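Local coordinates for protein putative dehydrogenase (Pseudomonas fluorescens, PDB 6UUG) that acts as MsuC, the monooxygenase component of a two-component flavin-dependent system that oxidises methanesulfinate in bacterial sulfur assimilation, at residues T345-V348 with A349-Q353; L388-L392 with D393-H397. All coordinates share one frame; numbering follows the deposited sequence. Where two conformers were deposited one is given.

Interaction 1. Residues T345-V348 with A349-Q353; sequences TAKV and AASRQ
Ser351 grips the carbonyl oxygen of Lys347 twice. Its backbone N lies 2.8 Å from Lys347 O, and its hydroxyl OG reaches the same oxygen, also at 2.8 Å. The two donors come from opposite faces of the carbonyl plane, the hydroxyl standing well above it. This is possible because OG sits beside the backbone N (chi1 -68°), turned back toward the preceding turn. Backbone bonds from Ala349 N to Thr345 O, Ala350 N to Ala346 O and Arg352 N to Val348 O continue the i to i+4 pattern of helix 333-360, in the C-terminal helical domain of the acyl-CoA dehydrogenase fold. A serine suits this buried turn, since the helix itself satisfies its hydroxyl; an alanine here would probably take the hydroxyl donor from Lys347 O, leaving the bond from the backbone N of this pair. Apolar contact is light: Val348 CG1 lies alongside the Arg352 chain, 4.2 Å from its CD, both side chains pointing the same way. The small methyls of Ala349 and Ala350 suit a surface pressed against helix 294-327, where Ala349 meets Leu313 and Ala350 meets Ile310. Beyond its aliphatic part, Arg352 carries its NH1 to a salt bridge with Glu302 of the second subunit.

Interaction 2. Residues L388-L392 with D393-H397; sequences LHDPL and DYKLH
Asp390 and Lys395 cross at about a right angle, the carboxylate lying against the aliphatic part of the lysine more than against its amine. Asp390 OD2 is 3.3 Å from Lys395 CD, whereas its salt bridge to Lys395 NZ is long, at 3.8 Å. Asp390 is brought there by its first torsion, which sets CG opposite the backbone N (chi1 164°), while the lysine chain bends at chi2 and chi3 and folds back past the carboxylate. The main partner of Asp390 is Lys347, which bridges to the same OD2, so the buried carboxylate has two basic neighbours and would probably stay ionised. Pro391 occupies the N-cap of helix 392-405, where the loop after helix 378-386 turns into the helix. Proline is tolerated because the helix makes no use of an N-H at this position, while its carbonyl can open the helical bonding: Pro391 O takes Lys395 N at 3.3 Å, in the carbonyl plane, and a weaker bond from Tyr394 N. One residue on, Leu396 N donates to Leu392 O at 3.0 Å. The Pro391 ring meets the tyrosine obliquely, its CG 4.3 Å from Tyr394 CD2. The aromatic ring is large enough to reach the third subunit, where it meets Trp282 and packs edge-to-face with Tyr295 while its hydroxyl bonds to Asp293. Beside it, Asp393 OD2 forms a hydrogen bond with His299 NE2 of that same subunit, a polar end suited to an interface.

From the N terminus, interaction 1 comes first, closing successive turns within helix 333-360. The chain then runs on through helix 378-386 before interaction 2 joins the following loop to the start of helix 392-405. The two are in series, neither nesting nor crossing, yet they touch in space with centres about 10 Å apart. A salt bridge of 2.7 Å from Lys347 NZ to Asp390 OD2 ties helix 333-360 to the loop, and Leu392 packs on Ser351 and Arg352, and Leu396 on Arg352, seating helix 392-405 on it. Both contacts also touch the second subunit, and interaction 2 reaches the third.

Interaction 1. Residues T345-V348 with A349-Q353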
# COMPACT_ATOMS: atom_id res chain seq x y z
N THR A 345 -7.01 16.40 -8.17
CA THR A 345 -7.40 15.01 -7.95
C THR A 345 -6.76 14.11 -9.00
O THR A 345 -6.19 13.06 -8.68
CB THR A 345 -8.93 14.90 -7.99
OG1 THR A 345 -9.49 15.65 -6.90
CG2 THR A 345 -9.38 13.46 -7.87
N ALA A 346 -6.86 14.52 -10.27
CA ALA A 346 -6.23 13.76 -11.36
C ALA A 346 -4.71 13.71 -11.22
O ALA A 346 -4.09 12.67 -11.48
CB ALA A 346 -6.62 14.36 -12.71
N LYS A 347 -4.10 14.83 -10.81
CA LYS A 347 -2.64 14.87 -10.69
C LYS A 347 -2.15 13.94 -9.59
O LYS A 347 -1.13 13.25 -9.77
CB LYS A 347 -2.18 16.31 -10.42
CG LYS A 347 -0.67 16.47 -10.62
CD LYS A 347 -0.20 17.92 -10.61
CE LYS A 347 1.33 17.99 -10.63
NZ LYS A 347 1.85 18.86 -9.54
N VAL A 348 -2.83 13.90 -8.43
CA VAL A 348 -2.42 12.99 -7.37
C VAL A 348 -2.48 11.54 -7.86
O VAL A 348 -1.53 10.76 -7.69
CB VAL A 348 -3.27 13.20 -6.11
CG1 VAL A 348 -2.96 12.11 -5.08
CG2 VAL A 348 -2.94 14.57 -5.52
N ALA A 349 -3.58 11.17 -8.53
CA ALA A 349 -3.71 9.80 -9.02
C ALA A 349 -2.65 9.50 -10.08
O ALA A 349 -1.99 8.45 -10.02
CB ALA A 349 -5.10 9.56 -9.60
N ALA A 350 -2.46 10.40 -11.04
CA ALA A 350 -1.47 10.16 -12.08
C ALA A 350 -0.07 10.05 -11.49
O ALA A 350 0.73 9.22 -11.93
CB ALA A 350 -1.50 11.26 -13.14
N SER A 351 0.23 10.88 -10.49
CA SER A 351 1.56 10.87 -9.89
C SER A 351 1.81 9.56 -9.16
O SER A 351 2.83 8.89 -9.39
CB SER A 351 1.70 12.05 -8.91
OG SER A 351 1.70 13.29 -9.61
N ARG A 352 0.91 9.21 -8.24
CA ARG A 352 1.16 8.08 -7.35
C ARG A 352 0.99 6.76 -8.07
O ARG A 352 1.86 5.88 -7.99
CB ARG A 352 0.20 8.13 -6.17
CG ARG A 352 0.52 9.22 -5.22
CD ARG A 352 -0.33 9.06 -4.00
NE ARG A 352 0.40 9.51 -2.83
CZ ARG A 352 -0.13 9.54 -1.62
NH1 ARG A 352 -1.39 9.16 -1.46
NH2 ARG A 352 0.59 9.96 -0.58
N GLN A 353 -0.14 6.59 -8.74
CA GLN A 353 -0.37 5.33 -9.44
C GLN A 353 0.54 5.20 -10.66
O GLN A 353 0.95 4.08 -11.02
CB GLN A 353 -1.84 5.20 -9.82
CG GLN A 353 -2.78 5.06 -8.61
CD GLN A 353 -4.23 4.92 -9.04
OE1 GLN A 353 -4.90 5.91 -9.30
NE2 GLN A 353 -4.71 3.69 -9.14

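Interaction 2. Residues L388-L392 with D393-H397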
# COMPACT_ATOMS: atom_id res chain seq x y z
N LEU A 388 8.07 15.86 -8.24
CA LEU A 388 8.60 16.49 -7.03
C LEU A 388 8.48 18.01 -7.00
O LEU A 388 8.64 18.60 -5.92
CB LEU A 388 10.08 16.15 -6.85
CG LEU A 388 10.39 14.67 -6.67
CD1 LEU A 388 11.91 14.46 -6.67
CD2 LEU A 388 9.74 14.17 -5.39
N HIS A 389 8.23 18.64 -8.13
CA HIS A 389 8.25 20.10 -8.13
C HIS A 389 7.03 20.72 -7.46
O HIS A 389 7.07 21.90 -7.13
CB HIS A 389 8.42 20.60 -9.56
CG HIS A 389 9.78 20.30 -10.13
ND1 HIS A 389 10.83 21.18 -10.05
CD2 HIS A 389 10.26 19.20 -10.76
CE1 HIS A 389 11.90 20.65 -10.62
NE2 HIS A 389 11.58 19.44 -11.06
N ASP A 390 5.98 19.93 -7.21
CA ASP A 390 4.81 20.38 -6.46
C ASP A 390 4.51 19.25 -5.48
O ASP A 390 3.99 18.20 -5.89
CB ASP A 390 3.64 20.67 -7.41
CG ASP A 390 2.27 20.75 -6.72
OD1 ASP A 390 2.18 21.06 -5.51
OD2 ASP A 390 1.27 20.51 -7.43
N PRO A 391 4.86 19.40 -4.20
CA PRO A 391 4.87 18.24 -3.29
C PRO A 391 3.49 17.63 -3.08
O PRO A 391 2.52 18.31 -2.71
CB PRO A 391 5.45 18.81 -1.99
CG PRO A 391 5.45 20.29 -2.14
CD PRO A 391 5.49 20.59 -3.60
N LEU A 392 3.41 16.31 -3.29
CA LEU A 392 2.13 15.59 -3.24
C LEU A 392 1.44 15.73 -1.89
O LEU A 392 0.21 15.80 -1.83
CB LEU A 392 2.37 14.11 -3.57
CG LEU A 392 1.53 13.44 -4.65
CD1 LEU A 392 1.35 14.33 -5.85
CD2 LEU A 392 2.25 12.17 -5.07
N ASP A 393 2.20 15.77 -0.79
CA ASP A 393 1.55 15.83 0.52
C ASP A 393 0.73 17.10 0.66
O ASP A 393 -0.32 17.09 1.30
CB ASP A 393 2.58 15.74 1.64
CG ASP A 393 3.17 14.35 1.78
OD1 ASP A 393 2.40 13.37 1.73
OD2 ASP A 393 4.40 14.27 1.94
N TYR A 394 1.21 18.20 0.09
CA TYR A 394 0.45 19.44 0.21
C TYR A 394 -0.70 19.50 -0.80
O TYR A 394 -1.67 20.22 -0.55
CB TYR A 394 1.40 20.64 0.10
CG TYR A 394 2.09 20.83 1.44
CD1 TYR A 394 1.42 21.39 2.51
CD2 TYR A 394 3.39 20.37 1.65
CE1 TYR A 394 2.02 21.53 3.76
CE2 TYR A 394 4.02 20.52 2.91
CZ TYR A 394 3.31 21.09 3.95
OH TYR A 394 3.89 21.24 5.19
N LYS A 395 -0.62 18.74 -1.90
CA LYS A 395 -1.80 18.56 -2.74
C LYS A 395 -2.90 17.82 -1.99
O LYS A 395 -4.08 18.17 -2.09
CB LYS A 395 -1.44 17.81 -4.03
CG LYS A 395 -0.60 18.64 -5.04
CD LYS A 395 -1.47 19.41 -6.07
CE LYS A 395 -1.97 20.75 -5.53
NZ LYS A 395 -2.26 21.75 -6.62
N LEU A 396 -2.52 16.78 -1.23
CA LEU A 396 -3.51 16.06 -0.43
C LEU A 396 -4.10 16.96 0.65
O LEU A 396 -5.28 16.86 0.97
CB LEU A 396 -2.86 14.81 0.20
CG LEU A 396 -2.53 13.70 -0.81
CD1 LEU A 396 -1.67 12.61 -0.18
CD2 LEU A 396 -3.83 13.12 -1.35
N HIS A 397 -3.27 17.83 1.23
CA HIS A 397 -3.75 18.81 2.20
C HIS A 397 -4.85 19.68 1.59
O HIS A 397 -5.93 19.84 2.18
CB HIS A 397 -2.56 19.64 2.69
CG HIS A 397 -2.88 20.57 3.82
ND1 HIS A 397 -3.59 21.74 3.64
CD2 HIS A 397 -2.52 20.55 5.13
CE1 HIS A 397 -3.69 22.38 4.80
NE2 HIS A 397 -3.05 21.68 5.72